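Local coordinates for protein dehydratase, IlvD/Edd family (Caulobacter crescentus, PDB 5OYN) that catalyses the dehydration of D-xylonate, and of D-gluconate, to 2-dehydro-3-deoxy sugar acids using a [2Fe-2S] cluster and magnesium, at residues A[99-102]-A[107-110]; A[63-66]-A[70-73]; A[110-115]-A[144-149]. One frame throughout, in Å; residues are numbered along the deposited sequence.

Read from the N terminus, the three contacts follow one another without nesting or crossing. Interaction 2 comes first and folds the loop between strand 56-61 and helix 73-87 back on itself. After strand 90-95, interaction 1 closes a second short loop, bringing residues 99-102 against the start of helix 109-125. Interaction 3 begins on that helix, shares Leu110 with interaction 1, and spans strand 130-135 to reach helix 141-151. Phe100 CB packs on Ile66 O, joining interactions 2 and 1, while Ile99 CD1 packs on Asp111 and Ser115, joining interactions 1 and 3. The set ties the loops of a parallel sheet to its helices, near cluster and magnesium.

Interaction 1. Residues A[99-102]-A[107-110]; sequences IFEN and TAAL. With MG (magnesium ion), chain E; FES (Fe2/s2 (inorganic) cluster), chain F.
Glu101 places CG trans to its backbone N (chi1 172°), and a bend at chi2 (103°) then carries its carboxylate past Ala108 to the magnesium ion. The motif is a metal-binding loop that follows strand 90-95 of a parallel sheet and runs into the capped start of helix 109-125. The two carboxylate oxygens divide the work. OE1 of Glu101 binds the magnesium at 2.1 Å, in a site completed by Asp138, Glu472, the carboxylated lysine at position 139 and a water 2.2 Å from the ion. OE2 of Glu101 lies beside Ala108 CB, at 3.1 Å, and is hydrogen-bonded to NZ of that modified lysine, a bond that is likely to help fix the rotation of the carboxylate.

The methyl of Ala108 points toward residues 99-102 and meets a second partner there, Ile99 CG2, at 4.0 Å. This places it between an aliphatic branch and a metal ligand. Ala108 sits within the capped turn, where Thr107 OG1 accepts a nearly straight bond from Ala109 N.

On either side of Glu101 in the sequence, the neighbours turn to the iron-sulfur cluster. Phe100 points away from Ala108; its ring meets cluster sulfide S1 at the ring edge and stacks edge-to-face with Phe40 of the second subunit. One loop thus serves the metal, the cluster and the subunit interface, an instance of adjacent residues facing different sites. Asn102 approaches the same sulfide, with its OD1 3.3 Å from S1.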
loop_
_atom_site.group_PDB
_atom_site.type_symbol
_atom_site.label_atom_id
_atom_site.label_comp_id
_atom_site.label_asym_id
_atom_site.label_seq_id
_atom_site.Cartn_x
_atom_site.Cartn_y
_atom_site.Cartn_z
ATOM N N ILE A 99 9.983 -1.199 -18.382
ATOM C CA ILE A 99 11.187 -0.768 -19.090
ATOM C C ILE A 99 12.144 -0.127 -18.090
ATOM O O ILE A 99 11.812 0.887 -17.463
ATOM C CB ILE A 99 10.889 0.222 -20.227
ATOM C CG1 ILE A 99 9.771 -0.302 -21.152
ATOM C CG2 ILE A 99 12.185 0.534 -20.973
ATOM C CD1 ILE A 99 9.565 0.522 -22.431
ATOM N N PHE A 100 13.331 -0.713 -17.950
ATOM C CA PHE A 100 14.387 -0.222 -17.070
ATOM C C PHE A 100 15.641 -0.208 -17.930
ATOM O O PHE A 100 16.239 -1.259 -18.175
ATOM C CB PHE A 100 14.546 -1.109 -15.838
ATOM C CG PHE A 100 15.696 -0.727 -14.937
ATOM C CD1 PHE A 100 16.213 0.568 -14.937
ATOM C CD2 PHE A 100 16.254 -1.668 -14.069
ATOM C CE1 PHE A 100 17.272 0.911 -14.114
ATOM C CE2 PHE A 100 17.319 -1.328 -13.237
ATOM C CZ PHE A 100 17.830 -0.033 -13.266
ATOM N N GLU A 101 16.038 0.987 -18.372
ATOM C CA GLU A 101 17.105 1.104 -19.359
ATOM C C GLU A 101 18.437 0.550 -18.847
ATOM O O GLU A 101 19.194 -0.066 -19.610
ATOM C CB GLU A 101 17.252 2.565 -19.784
ATOM C CG GLU A 101 18.464 2.832 -20.663
ATOM C CD GLU A 101 18.097 2.994 -22.137
ATOM O OE1 GLU A 101 18.956 3.523 -22.896
ATOM O OE2 GLU A 101 16.958 2.604 -22.524
ATOM N N ASN A 102 18.741 0.740 -17.560
ATOM C CA ASN A 102 20.076 0.403 -17.071
ATOM C C ASN A 102 20.355 -1.099 -17.154
ATOM O O ASN A 102 21.473 -1.503 -17.494
ATOM C CB ASN A 102 20.257 0.898 -15.638
ATOM C CG ASN A 102 20.885 2.280 -15.555
ATOM O OD1 ASN A 102 21.047 2.984 -16.559
ATOM N ND2 ASN A 102 21.242 2.677 -14.341
ATOM N N THR A 107 19.232 -4.465 -25.034
ATOM C CA THR A 107 19.049 -3.029 -24.844
ATOM C C THR A 107 17.572 -2.757 -24.608
ATOM O O THR A 107 16.710 -3.517 -25.061
ATOM C CB THR A 107 19.546 -2.200 -26.044
ATOM O OG1 THR A 107 19.121 -0.835 -25.903
ATOM C CG2 THR A 107 18.994 -2.753 -27.337
ATOM N N ALA A 108 17.287 -1.668 -23.886
ATOM C CA ALA A 108 15.902 -1.277 -23.643
ATOM C C ALA A 108 15.238 -0.650 -24.866
ATOM O O ALA A 108 14.012 -0.471 -24.854
ATOM C CB ALA A 108 15.824 -0.313 -22.460
ATOM N N ALA A 109 16.006 -0.315 -25.916
ATOM C CA ALA A 109 15.388 0.169 -27.144
ATOM C C ALA A 109 14.426 -0.854 -27.725
ATOM O O ALA A 109 13.482 -0.483 -28.435
ATOM C CB ALA A 109 16.461 0.528 -28.172
ATOM N N LEU A 110 14.636 -2.132 -27.418
ATOM C CA LEU A 110 13.751 -3.177 -27.906
ATOM C C LEU A 110 12.339 -3.025 -27.362
ATOM O O LEU A 110 11.379 -3.503 -27.977
ATOM C CB LEU A 110 14.308 -4.539 -27.507
ATOM C CG LEU A 110 15.378 -5.081 -28.439
ATOM C CD1 LEU A 110 15.907 -6.396 -27.901
ATOM C CD2 LEU A 110 14.764 -5.260 -29.802
HETATM MG MG MG E . 19.027 5.546 -22.418
HETATM FE FE1 FES F . 15.915 4.921 -16.028
HETATM FE FE2 FES F . 18.523 6.282 -16.841
HETATM S S1 FES F . 18.036 4.322 -15.954
HETATM S S2 FES F . 16.495 7.015 -16.384
HETATM O O HOH W 1 20.018 7.433 -22.036
#

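Interaction 2. Residues A[63-66]-A[70-73]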
loop_
_atom_site.group_PDB
_atom_site.type_symbol
_atom_site.label_atom_id
_atom_site.label_comp_id
_atom_site.label_asym_id
_atom_site.label_seq_id
_atom_site.Cartn_x
_atom_site.Cartn_y
_atom_site.Cartn_z
ATOM N N GLY A 63 5.693 2.383 -12.836
ATOM C CA GLY A 63 6.589 2.089 -11.736
ATOM C C GLY A 63 6.422 0.661 -11.262
ATOM O O GLY A 63 5.325 0.108 -11.273
ATOM N N SER A 64 7.545 0.061 -10.857
ATOM C CA SER A 64 7.565 -1.240 -10.192
ATOM C C SER A 64 8.961 -1.463 -9.627
ATOM O O SER A 64 9.887 -0.685 -9.884
ATOM C CB SER A 64 7.188 -2.374 -11.137
ATOM O OG SER A 64 8.288 -2.675 -11.967
ATOM N N ASP A 65 9.095 -2.552 -8.853
ATOM C CA ASP A 65 10.395 -2.955 -8.318
ATOM C C ASP A 65 11.435 -3.124 -9.421
ATOM O O ASP A 65 12.618 -2.860 -9.196
ATOM C CB ASP A 65 10.272 -4.267 -7.533
ATOM C CG ASP A 65 9.483 -4.118 -6.233
ATOM O OD1 ASP A 65 9.248 -2.971 -5.784
ATOM O OD2 ASP A 65 9.101 -5.163 -5.650
ATOM N N ILE A 66 11.016 -3.580 -10.608
ATOM C CA ILE A 66 11.921 -3.763 -11.741
ATOM C C ILE A 66 12.244 -2.461 -12.452
ATOM O O ILE A 66 13.170 -2.428 -13.277
ATOM C CB ILE A 66 11.324 -4.747 -12.769
ATOM C CG1 ILE A 66 12.399 -5.656 -13.360
ATOM C CG2 ILE A 66 10.610 -4.020 -13.894
ATOM C CD1 ILE A 66 12.784 -6.773 -12.434
ATOM N N ASN A 70 10.938 4.755 -12.391
ATOM C CA ASN A 70 9.520 5.067 -12.471
ATOM C C ASN A 70 8.756 4.684 -11.214
ATOM O O ASN A 70 7.562 4.988 -11.112
ATOM C CB ASN A 70 8.893 4.363 -13.681
ATOM C CG ASN A 70 9.328 4.975 -14.998
ATOM O OD1 ASN A 70 10.304 5.727 -15.061
ATOM N ND2 ASN A 70 8.606 4.663 -16.054
ATOM N N ARG A 71 9.416 4.040 -10.251
ATOM C CA ARG A 71 8.712 3.460 -9.120
ATOM C C ARG A 71 8.074 4.513 -8.220
ATOM O O ARG A 71 7.136 4.182 -7.480
ATOM C CB ARG A 71 9.677 2.584 -8.333
ATOM C CG ARG A 71 9.049 1.764 -7.235
ATOM C CD ARG A 71 10.114 0.876 -6.634
ATOM N NE ARG A 71 9.609 -0.034 -5.613
ATOM C CZ ARG A 71 9.427 0.300 -4.336
ATOM N NH1 ARG A 71 9.688 1.538 -3.916
ATOM N NH2 ARG A 71 8.978 -0.611 -3.484
ATOM N N ILE A 72 8.542 5.769 -8.279
ATOM C CA ILE A 72 7.895 6.849 -7.532
ATOM C C ILE A 72 6.419 6.977 -7.903
ATOM O O ILE A 72 5.609 7.481 -7.112
ATOM C CB ILE A 72 8.644 8.191 -7.743
ATOM C CG1 ILE A 72 8.069 9.276 -6.832
ATOM C CG2 ILE A 72 8.588 8.647 -9.198
ATOM C CD1 ILE A 72 8.752 9.377 -5.506
ATOM N N HIS A 73 6.037 6.507 -9.086
ATOM C CA HIS A 73 4.631 6.529 -9.439
ATOM C C HIS A 73 3.806 5.548 -8.620
ATOM O O HIS A 73 2.581 5.597 -8.695
ATOM C CB HIS A 73 4.464 6.248 -10.929
ATOM C CG HIS A 73 4.946 7.359 -11.808
ATOM N ND1 HIS A 73 4.247 8.534 -11.966
ATOM C CD2 HIS A 73 6.060 7.476 -12.569
ATOM C CE1 HIS A 73 4.901 9.326 -12.798
ATOM N NE2 HIS A 73 6.008 8.708 -13.177
#
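Arg71 reaches along the backbone of Ser64 to Asp65. CG stands anti to the backbone N (chi1 -172°), and the chain runs extended to NE. CB lies 3.6 Å from Ser64 O, and CG and CD keep close to that oxygen, so the aliphatic part runs alongside a peptide group. At NE the contact becomes ionic: NE donates to Asp65 OD1 at 3.0 Å (159°), the oxygen lying in the guanidinium plane. CZ lies 3.6 Å from Asp65 OD1, and NH2 adds a weak bond to that oxygen at 3.3 Å. Carboxylate and guanidinium are nearly coplanar, 23° apart.

At the other end the backbones come together where Gly63 has no side chain, its CA 3.6 Å from Arg71 CA. A type I turn from Asn70 to His73, directly after the cluster ligand Cys69, leads into helix 73-87. Asn70 OD1 accepts from N of Cys137, another cluster ligand.

Tyr43 of the second subunit makes a cation-pi contact with Arg71 and a hydrogen bond to Asp65 O. With both Arg71 donors on OD1, Asp65 OD2 takes a weak bond from Glu93 N of that subunit, so polar and cation-pi contacts to the neighbour flank the loop's salt bridge.

Interaction 3. Residues A[110-115]-A[144-149]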
loop_
_atom_site.group_PDB
_atom_site.type_symbol
_atom_site.label_atom_id
_atom_site.label_comp_id
_atom_site.label_asym_id
_atom_site.label_seq_id
_atom_site.Cartn_x
_atom_site.Cartn_y
_atom_site.Cartn_z
ATOM N N LEU A 110 14.636 -2.132 -27.418
ATOM C CA LEU A 110 13.751 -3.177 -27.906
ATOM C C LEU A 110 12.339 -3.025 -27.362
ATOM O O LEU A 110 11.379 -3.503 -27.977
ATOM C CB LEU A 110 14.308 -4.539 -27.507
ATOM C CG LEU A 110 15.378 -5.081 -28.439
ATOM C CD1 LEU A 110 15.907 -6.396 -27.901
ATOM C CD2 LEU A 110 14.764 -5.260 -29.802
ATOM N N ASP A 111 12.190 -2.372 -26.217
ATOM C CA ASP A 111 10.950 -2.454 -25.461
ATOM C C ASP A 111 9.977 -1.331 -25.771
ATOM O O ASP A 111 8.774 -1.496 -25.537
ATOM C CB ASP A 111 11.266 -2.472 -23.966
ATOM C CG ASP A 111 11.765 -3.831 -23.509
ATOM O OD1 ASP A 111 11.335 -4.836 -24.120
ATOM O OD2 ASP A 111 12.583 -3.901 -22.560
ATOM N N ARG A 112 10.458 -0.205 -26.304
ATOM C CA ARG A 112 9.568 0.924 -26.527
ATOM C C ARG A 112 8.423 0.538 -27.448
ATOM O O ARG A 112 7.260 0.859 -27.177
ATOM C CB ARG A 112 10.345 2.096 -27.097
ATOM C CG ARG A 112 9.525 3.354 -27.179
ATOM C CD ARG A 112 10.134 4.323 -28.163
ATOM N NE ARG A 112 9.715 3.996 -29.518
ATOM C CZ ARG A 112 10.362 4.369 -30.614
ATOM N NH1 ARG A 112 11.468 5.092 -30.530
ATOM N NH2 ARG A 112 9.889 4.018 -31.797
ATOM N N ASN A 113 8.728 -0.184 -28.523
ATOM C CA ASN A 113 7.681 -0.558 -29.462
ATOM C C ASN A 113 6.789 -1.650 -28.883
ATOM O O ASN A 113 5.566 -1.624 -29.073
ATOM C CB ASN A 113 8.309 -0.982 -30.793
ATOM C CG ASN A 113 8.848 0.214 -31.604
ATOM O OD1 ASN A 113 8.379 1.347 -31.462
ATOM N ND2 ASN A 113 9.830 -0.046 -32.458
ATOM N N LEU A 114 7.382 -2.599 -28.147
ATOM C CA LEU A 114 6.600 -3.651 -27.499
ATOM C C LEU A 114 5.648 -3.075 -26.458
ATOM O O LEU A 114 4.492 -3.492 -26.361
ATOM C CB LEU A 114 7.533 -4.684 -26.869
ATOM C CG LEU A 114 6.889 -5.816 -26.064
ATOM C CD1 LEU A 114 5.834 -6.558 -26.855
ATOM C CD2 LEU A 114 7.951 -6.781 -25.555
ATOM N N SER A 115 6.117 -2.121 -25.659
ATOM C CA SER A 115 5.225 -1.456 -24.722
ATOM C C SER A 115 4.149 -0.676 -25.469
ATOM O O SER A 115 2.978 -0.676 -25.072
ATOM C CB SER A 115 6.047 -0.551 -23.801
ATOM O OG SER A 115 5.248 0.145 -22.864
ATOM N N GLY A 144 4.673 5.839 -24.247
ATOM C CA GLY A 144 3.347 6.236 -23.797
ATOM C C GLY A 144 2.655 7.157 -24.788
ATOM O O GLY A 144 1.525 6.900 -25.215
ATOM N N ILE A 145 3.335 8.234 -25.184
ATOM C CA ILE A 145 2.731 9.199 -26.099
ATOM C C ILE A 145 2.403 8.552 -27.441
ATOM O O ILE A 145 1.304 8.739 -27.981
ATOM C CB ILE A 145 3.647 10.420 -26.258
ATOM C CG1 ILE A 145 3.824 11.074 -24.883
ATOM C CG2 ILE A 145 3.067 11.369 -27.287
ATOM C CD1 ILE A 145 4.719 12.260 -24.885
ATOM N N MET A 146 3.328 7.762 -27.985
ATOM C CA MET A 146 3.043 7.031 -29.219
ATOM C C MET A 146 1.728 6.259 -29.123
ATOM O O MET A 146 0.862 6.363 -29.998
ATOM C CB MET A 146 4.196 6.085 -29.544
ATOM C CG MET A 146 5.401 6.796 -30.114
ATOM S SD MET A 146 6.910 5.812 -30.041
ATOM C CE MET A 146 6.345 4.211 -30.618
ATOM N N ALA A 147 1.546 5.504 -28.041
ATOM C CA ALA A 147 0.355 4.673 -27.908
ATOM C C ALA A 147 -0.897 5.518 -27.741
ATOM O O ALA A 147 -1.944 5.210 -28.325
ATOM C CB ALA A 147 0.518 3.716 -26.728
ATOM N N ALA A 148 -0.823 6.577 -26.937
ATOM C CA ALA A 148 -2.009 7.398 -26.739
ATOM C C ALA A 148 -2.460 8.062 -28.038
ATOM O O ALA A 148 -3.664 8.249 -28.239
ATOM C CB ALA A 148 -1.762 8.450 -25.656
ATOM N N THR A 149 -1.527 8.425 -28.935
ATOM C CA THR A 149 -1.982 9.129 -30.129
ATOM C C THR A 149 -2.584 8.168 -31.148
ATOM O O THR A 149 -3.606 8.490 -31.764
ATOM C CB THR A 149 -0.860 9.955 -30.772
ATOM O OG1 THR A 149 -0.021 9.109 -31.555
ATOM C CG2 THR A 149 -0.027 10.649 -29.741
#
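Two helices that link strands following one another along the chain, helix 109-125 leading to strand 130-135 and helix 141-151 leading on to strand 155-159, meet here through Arg112 and Met146. The side chains cross at about a right angle. Met146 points toward the other helix and, bent at its last torsion (chi3 45°), lays its thioether over one face of the guanidinium, with SD 3.4 Å from Arg112 NE. The methyl CE of Met146 also touches Asn113, lying 3.6 Å from its OD1.

That amide oxygen has a polar partner too: Arg112 NH2 donates to Asn113 OD1 at 3.1 Å, a bond bent to 138° and tilted from both planes. Beyond the two helices, Arg112 NH2 also bonds to Gly579 O and NH1 to His292 ND1, while Asn113 ND2 gives its hydrogen bond to Gly580 O. With an alanine in place of Arg112 the guanidinium is gone, and a gap would probably open beside the Met146 sulfur while Gly579 O and Asn113 OD1 lose this donor.

The chemistry divides by direction: the probably charged guanidinium meets residues 144-149 through its face, against a soft, polarisable sulfur and methyl, while its terminal nitrogens serve polar partners elsewhere.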